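Long-range contact in xylulose kinase (Bifidobacterium adolescentis ATCC 15703, PDB 3I8B), which probably phosphorylates D-xylulose at the expense of ATP, giving D-xylulose 5-phosphate, as a member of the FGGY carbohydrate kinase family: residues A[188-200]-A[238-251]. Residues are numbered along the deposited sequence; the frame is centred on the assembly and turned at random.
Sequences HLEALFTDRSDAS and VLPTVLGPRDAAPV. With MG (magnesium ion), chain B.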
loop_
_atom_site.group_PDB
_atom_site.type_symbol
_atom_site.label_atom_id
_atom_site.label_comp_id
_atom_site.label_asym_id
_atom_site.label_seq_id
_atom_site.Cartn_x
_atom_site.Cartn_y
_atom_site.Cartn_z
ATOM N N HIS A 188 8.619 21.745 17.415
ATOM C CA HIS A 188 9.225 20.411 17.446
ATOM C C HIS A 188 8.900 19.576 16.201
ATOM O O HIS A 188 8.595 18.387 16.314
ATOM C CB HIS A 188 8.788 19.645 18.697
ATOM C CG HIS A 188 9.333 20.217 19.967
ATOM N ND1 HIS A 188 8.583 21.007 20.811
ATOM C CD2 HIS A 188 10.569 20.142 20.521
ATOM C CE1 HIS A 188 9.325 21.378 21.841
ATOM N NE2 HIS A 188 10.534 20.864 21.689
ATOM N N LEU A 189 8.954 20.188 15.019
ATOM C CA LEU A 189 8.731 19.436 13.784
ATOM C C LEU A 189 9.764 18.314 13.631
ATOM O O LEU A 189 9.469 17.258 13.065
ATOM C CB LEU A 189 8.745 20.356 12.557
ATOM C CG LEU A 189 7.587 21.354 12.476
ATOM C CD1 LEU A 189 7.802 22.364 11.346
ATOM C CD2 LEU A 189 6.238 20.616 12.326
ATOM N N GLU A 190 10.966 18.536 14.159
ATOM C CA GLU A 190 12.008 17.511 14.100
ATOM C C GLU A 190 11.689 16.272 14.909
ATOM O O GLU A 190 12.392 15.292 14.790
ATOM C CB GLU A 190 13.376 18.053 14.520
ATOM C CG GLU A 190 13.986 19.009 13.503
ATOM C CD GLU A 190 14.626 18.304 12.298
ATOM O OE1 GLU A 190 14.518 17.050 12.188
ATOM O OE2 GLU A 190 15.243 19.021 11.464
ATOM N N ALA A 191 10.658 16.306 15.751
ATOM C CA ALA A 191 10.256 15.091 16.456
ATOM C C ALA A 191 9.565 14.104 15.509
ATOM O O ALA A 191 9.345 12.951 15.872
ATOM C CB ALA A 191 9.336 15.419 17.646
ATOM N N LEU A 192 9.208 14.558 14.302
ATOM C CA LEU A 192 8.582 13.670 13.321
ATOM C C LEU A 192 9.452 12.450 12.978
ATOM O O LEU A 192 10.646 12.568 12.756
ATOM C CB LEU A 192 8.239 14.438 12.036
ATOM C CG LEU A 192 7.014 15.353 12.064
ATOM C CD1 LEU A 192 7.028 16.389 10.931
ATOM C CD2 LEU A 192 5.740 14.513 12.001
ATOM N N PHE A 193 8.845 11.273 12.925
ATOM C CA PHE A 193 9.549 10.073 12.514
ATOM C C PHE A 193 8.659 9.235 11.597
ATOM O O PHE A 193 7.420 9.404 11.551
ATOM C CB PHE A 193 10.006 9.262 13.742
ATOM C CG PHE A 193 8.869 8.711 14.547
ATOM C CD1 PHE A 193 8.225 7.551 14.153
ATOM C CD2 PHE A 193 8.432 9.363 15.693
ATOM C CE1 PHE A 193 7.171 7.034 14.897
ATOM C CE2 PHE A 193 7.379 8.869 16.430
ATOM C CZ PHE A 193 6.744 7.701 16.041
ATOM N N THR A 194 9.287 8.357 10.828
ATOM C CA THR A 194 8.535 7.446 9.981
ATOM C C THR A 194 9.266 6.099 9.887
ATOM O O THR A 194 10.222 5.873 10.621
ATOM C CB THR A 194 8.300 8.065 8.603
ATOM O OG1 THR A 194 7.331 7.297 7.889
ATOM C CG2 THR A 194 9.600 8.124 7.797
ATOM N N ASP A 195 8.802 5.193 9.029
ATOM C CA ASP A 195 9.547 3.962 8.771
ATOM C C ASP A 195 9.878 3.825 7.278
ATOM O O ASP A 195 9.462 4.651 6.468
ATOM C CB ASP A 195 8.769 2.729 9.249
ATOM C CG ASP A 195 7.805 2.193 8.194
ATOM O OD1 ASP A 195 7.801 0.957 7.971
ATOM O OD2 ASP A 195 7.044 2.999 7.605
ATOM N N ARG A 196 10.606 2.769 6.925
ATOM C CA ARG A 196 10.965 2.526 5.532
ATOM C C ARG A 196 9.761 2.276 4.626
ATOM O O ARG A 196 9.776 2.665 3.460
ATOM C CB ARG A 196 11.937 1.349 5.418
ATOM C CG ARG A 196 13.328 1.613 5.979
ATOM C CD ARG A 196 14.113 0.311 6.066
ATOM N NE ARG A 196 14.528 -0.204 4.756
ATOM C CZ ARG A 196 13.927 -1.196 4.105
ATOM N NH1 ARG A 196 12.866 -1.802 4.619
ATOM N NH2 ARG A 196 14.391 -1.588 2.924
ATOM N N SER A 197 8.715 1.633 5.142
ATOM C CA SER A 197 7.625 1.250 4.245
ATOM C C SER A 197 6.804 2.464 3.775
ATOM O O SER A 197 6.523 2.610 2.577
ATOM C CB SER A 197 6.744 0.161 4.865
ATOM O OG SER A 197 6.074 0.627 6.022
ATOM N N ASP A 198 6.454 3.358 4.695
ATOM C CA ASP A 198 5.706 4.552 4.297
ATOM C C ASP A 198 6.550 5.553 3.514
ATOM O O ASP A 198 6.083 6.130 2.537
ATOM C CB ASP A 198 5.035 5.237 5.492
ATOM C CG ASP A 198 3.514 5.240 5.389
ATOM O OD1 ASP A 198 2.966 5.047 4.271
ATOM O OD2 ASP A 198 2.857 5.449 6.432
ATOM N N ALA A 199 7.788 5.762 3.938
ATOM C CA ALA A 199 8.674 6.671 3.215
ATOM C C ALA A 199 8.886 6.232 1.755
ATOM O O ALA A 199 8.988 7.061 0.855
ATOM C CB ALA A 199 10.004 6.795 3.935
ATOM N N SER A 200 8.936 4.926 1.525
ATOM C CA SER A 200 9.125 4.399 0.174
ATOM C C SER A 200 7.961 4.725 -0.756
ATOM O O SER A 200 8.048 4.500 -1.966
ATOM C CB SER A 200 9.363 2.885 0.200
ATOM O OG SER A 200 8.175 2.177 0.522
ATOM N N VAL A 238 11.563 20.042 6.916
ATOM C CA VAL A 238 11.776 18.933 7.838
ATOM C C VAL A 238 11.032 17.722 7.278
ATOM O O VAL A 238 9.867 17.836 6.932
ATOM C CB VAL A 238 11.272 19.246 9.274
ATOM C CG1 VAL A 238 11.359 17.994 10.151
ATOM C CG2 VAL A 238 12.075 20.388 9.892
ATOM N N LEU A 239 11.735 16.597 7.147
ATOM C CA LEU A 239 11.176 15.336 6.672
ATOM C C LEU A 239 11.312 14.341 7.826
ATOM O O LEU A 239 12.250 14.440 8.604
ATOM C CB LEU A 239 11.938 14.824 5.436
ATOM C CG LEU A 239 11.973 15.746 4.202
ATOM C CD1 LEU A 239 12.818 15.146 3.054
ATOM C CD2 LEU A 239 10.574 16.097 3.730
ATOM N N PRO A 240 10.364 13.403 7.968
ATOM C CA PRO A 240 10.505 12.518 9.138
ATOM C C PRO A 240 11.751 11.622 9.099
ATOM O O PRO A 240 12.104 11.087 8.046
ATOM C CB PRO A 240 9.216 11.676 9.113
ATOM C CG PRO A 240 8.239 12.500 8.281
ATOM C CD PRO A 240 9.082 13.218 7.264
ATOM N N THR A 241 12.401 11.481 10.255
ATOM C CA THR A 241 13.514 10.558 10.431
ATOM C C THR A 241 13.035 9.156 10.166
ATOM O O THR A 241 12.094 8.682 10.806
ATOM C CB THR A 241 14.033 10.570 11.883
ATOM O OG1 THR A 241 14.346 11.908 12.255
ATOM C CG2 THR A 241 15.285 9.725 12.004
ATOM N N VAL A 242 13.709 8.484 9.249
ATOM C CA VAL A 242 13.321 7.144 8.859
ATOM C C VAL A 242 13.915 6.132 9.842
ATOM O O VAL A 242 15.132 5.957 9.921
ATOM C CB VAL A 242 13.743 6.847 7.410
ATOM C CG1 VAL A 242 13.327 5.418 7.014
ATOM C CG2 VAL A 242 13.106 7.871 6.472
ATOM N N LEU A 243 13.052 5.486 10.616
ATOM C CA LEU A 243 13.542 4.554 11.635
ATOM C C LEU A 243 13.715 3.163 11.059
ATOM O O LEU A 243 13.035 2.787 10.107
ATOM C CB LEU A 243 12.586 4.496 12.834
ATOM C CG LEU A 243 12.338 5.807 13.570
ATOM C CD1 LEU A 243 11.337 5.576 14.703
ATOM C CD2 LEU A 243 13.646 6.382 14.101
ATOM N N GLY A 244 14.624 2.392 11.647
ATOM C CA GLY A 244 14.723 0.981 11.322
ATOM C C GLY A 244 13.479 0.249 11.797
ATOM O O GLY A 244 12.758 0.734 12.677
ATOM N N PRO A 245 13.245 -0.944 11.234
ATOM C CA PRO A 245 12.076 -1.795 11.471
ATOM C C PRO A 245 11.808 -2.105 12.958
ATOM O O PRO A 245 10.645 -2.264 13.349
ATOM C CB PRO A 245 12.428 -3.079 10.709
ATOM C CG PRO A 245 13.945 -3.069 10.641
ATOM C CD PRO A 245 14.234 -1.617 10.372
ATOM N N ARG A 246 12.849 -2.172 13.779
ATOM C CA ARG A 246 12.629 -2.480 15.185
ATOM C C ARG A 246 13.250 -1.476 16.143
ATOM O O ARG A 246 13.557 -1.811 17.283
ATOM C CB ARG A 246 13.086 -3.905 15.512
ATOM C CG ARG A 246 14.551 -4.162 15.275
ATOM C CD ARG A 246 14.852 -5.635 15.488
ATOM N NE ARG A 246 16.013 -5.802 16.351
ATOM C CZ ARG A 246 17.240 -6.049 15.906
ATOM N NH1 ARG A 246 17.456 -6.175 14.602
ATOM N NH2 ARG A 246 18.243 -6.179 16.765
ATOM N N ASP A 247 13.400 -0.238 15.685
ATOM C CA ASP A 247 13.893 0.855 16.522
ATOM C C ASP A 247 12.739 1.529 17.231
ATOM O O ASP A 247 11.727 1.804 16.612
ATOM C CB ASP A 247 14.561 1.922 15.642
ATOM C CG ASP A 247 15.862 1.443 15.017
ATOM O OD1 ASP A 247 16.487 0.510 15.569
ATOM O OD2 ASP A 247 16.263 2.011 13.980
ATOM N N ALA A 248 12.883 1.828 18.515
ATOM C CA ALA A 248 11.902 2.686 19.173
ATOM C C ALA A 248 12.103 4.134 18.714
ATOM O O ALA A 248 13.236 4.561 18.508
ATOM C CB ALA A 248 12.053 2.602 20.669
ATOM N N ALA A 249 11.024 4.903 18.588
ATOM C CA ALA A 249 11.196 6.323 18.292
ATOM C C ALA A 249 11.881 7.040 19.453
ATOM O O ALA A 249 11.829 6.588 20.594
ATOM C CB ALA A 249 9.859 6.992 17.973
ATOM N N PRO A 250 12.509 8.185 19.166
ATOM C CA PRO A 250 13.141 8.979 20.224
ATOM C C PRO A 250 12.133 9.564 21.215
ATOM O O PRO A 250 12.517 9.975 22.308
ATOM C CB PRO A 250 13.829 10.115 19.452
ATOM C CG PRO A 250 13.986 9.610 18.067
ATOM C CD PRO A 250 12.776 8.732 17.828
ATOM N N VAL A 251 10.867 9.632 20.838
ATOM C CA VAL A 251 9.858 10.162 21.746
ATOM C C VAL A 251 8.834 9.068 22.062
ATOM O O VAL A 251 8.564 8.210 21.225
ATOM C CB VAL A 251 9.119 11.396 21.137
ATOM C CG1 VAL A 251 10.068 12.586 20.995
ATOM C CG2 VAL A 251 8.484 11.032 19.785
HETATM MG MG MG B . 12.897 13.640 13.313
HETATM O O HOH W 1 12.423 14.876 11.413
HETATM O O HOH W 2 11.761 0.835 8.803
#
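Glu-190 and Val-238 meet beside a bound magnesium ion, which draws on both segments. The ion takes Glu-190 O at 2.3 Å from one and Thr-241 OG1 at 2.5 Å from the other, while the Glu-190 side chain, bent at chi2 (-79°), lays its carboxylate in the second shell against the Val-238 methyls; OE1 accepts from the metal-bound water, which also donates to Leu-239 O. Leu-192 O has two duties, ligating magnesium and accepting from Thr-241 N at 3.2 Å. Here begins a two-stranded parallel sheet of the N-terminal FGGY domain, 193-195 beside 241-243, joined by a largely helical connection. Phe-193 leaves on the face that carries Thr-241. With CG lodged between backbone N and carbonyl carbon (chi1 65°), its ring receives the Ala-249 methyl over one face in a CH-pi contact, CB 3.6 Å from the centroid, and Val-251 CG2 at its edge; Leu-243 CD1 approaches obliquely. Shortened to an alanine here, the side chain would probably leave the Ala-249 methyl without its aromatic seat and open a gap beside Val-251 and Leu-243. Thr-194 N donates a hydrogen bond to Thr-241 O (2.8 Å, 167°) and Thr-194 O accepts one from Leu-243 N. On the other face Thr-194 CG2 and Val-242 CG2 lie side by side, 3.8 Å apart, while Thr-194 OG1 is hydrogen-bonded to Asp-169 OD1 of helix 167-175. Asp-195 N-caps helix 196-199, its carboxylate accepting from Ser-197 N and Asp-198 N, and a water joins Arg-196 N to Leu-243 O. The case exemplifies a metal tying remote segments together, through two carbonyls of one and a hydroxyl of the other, with Leu-192 O, probably polarised by magnesium, coupling that site to the strand pairing.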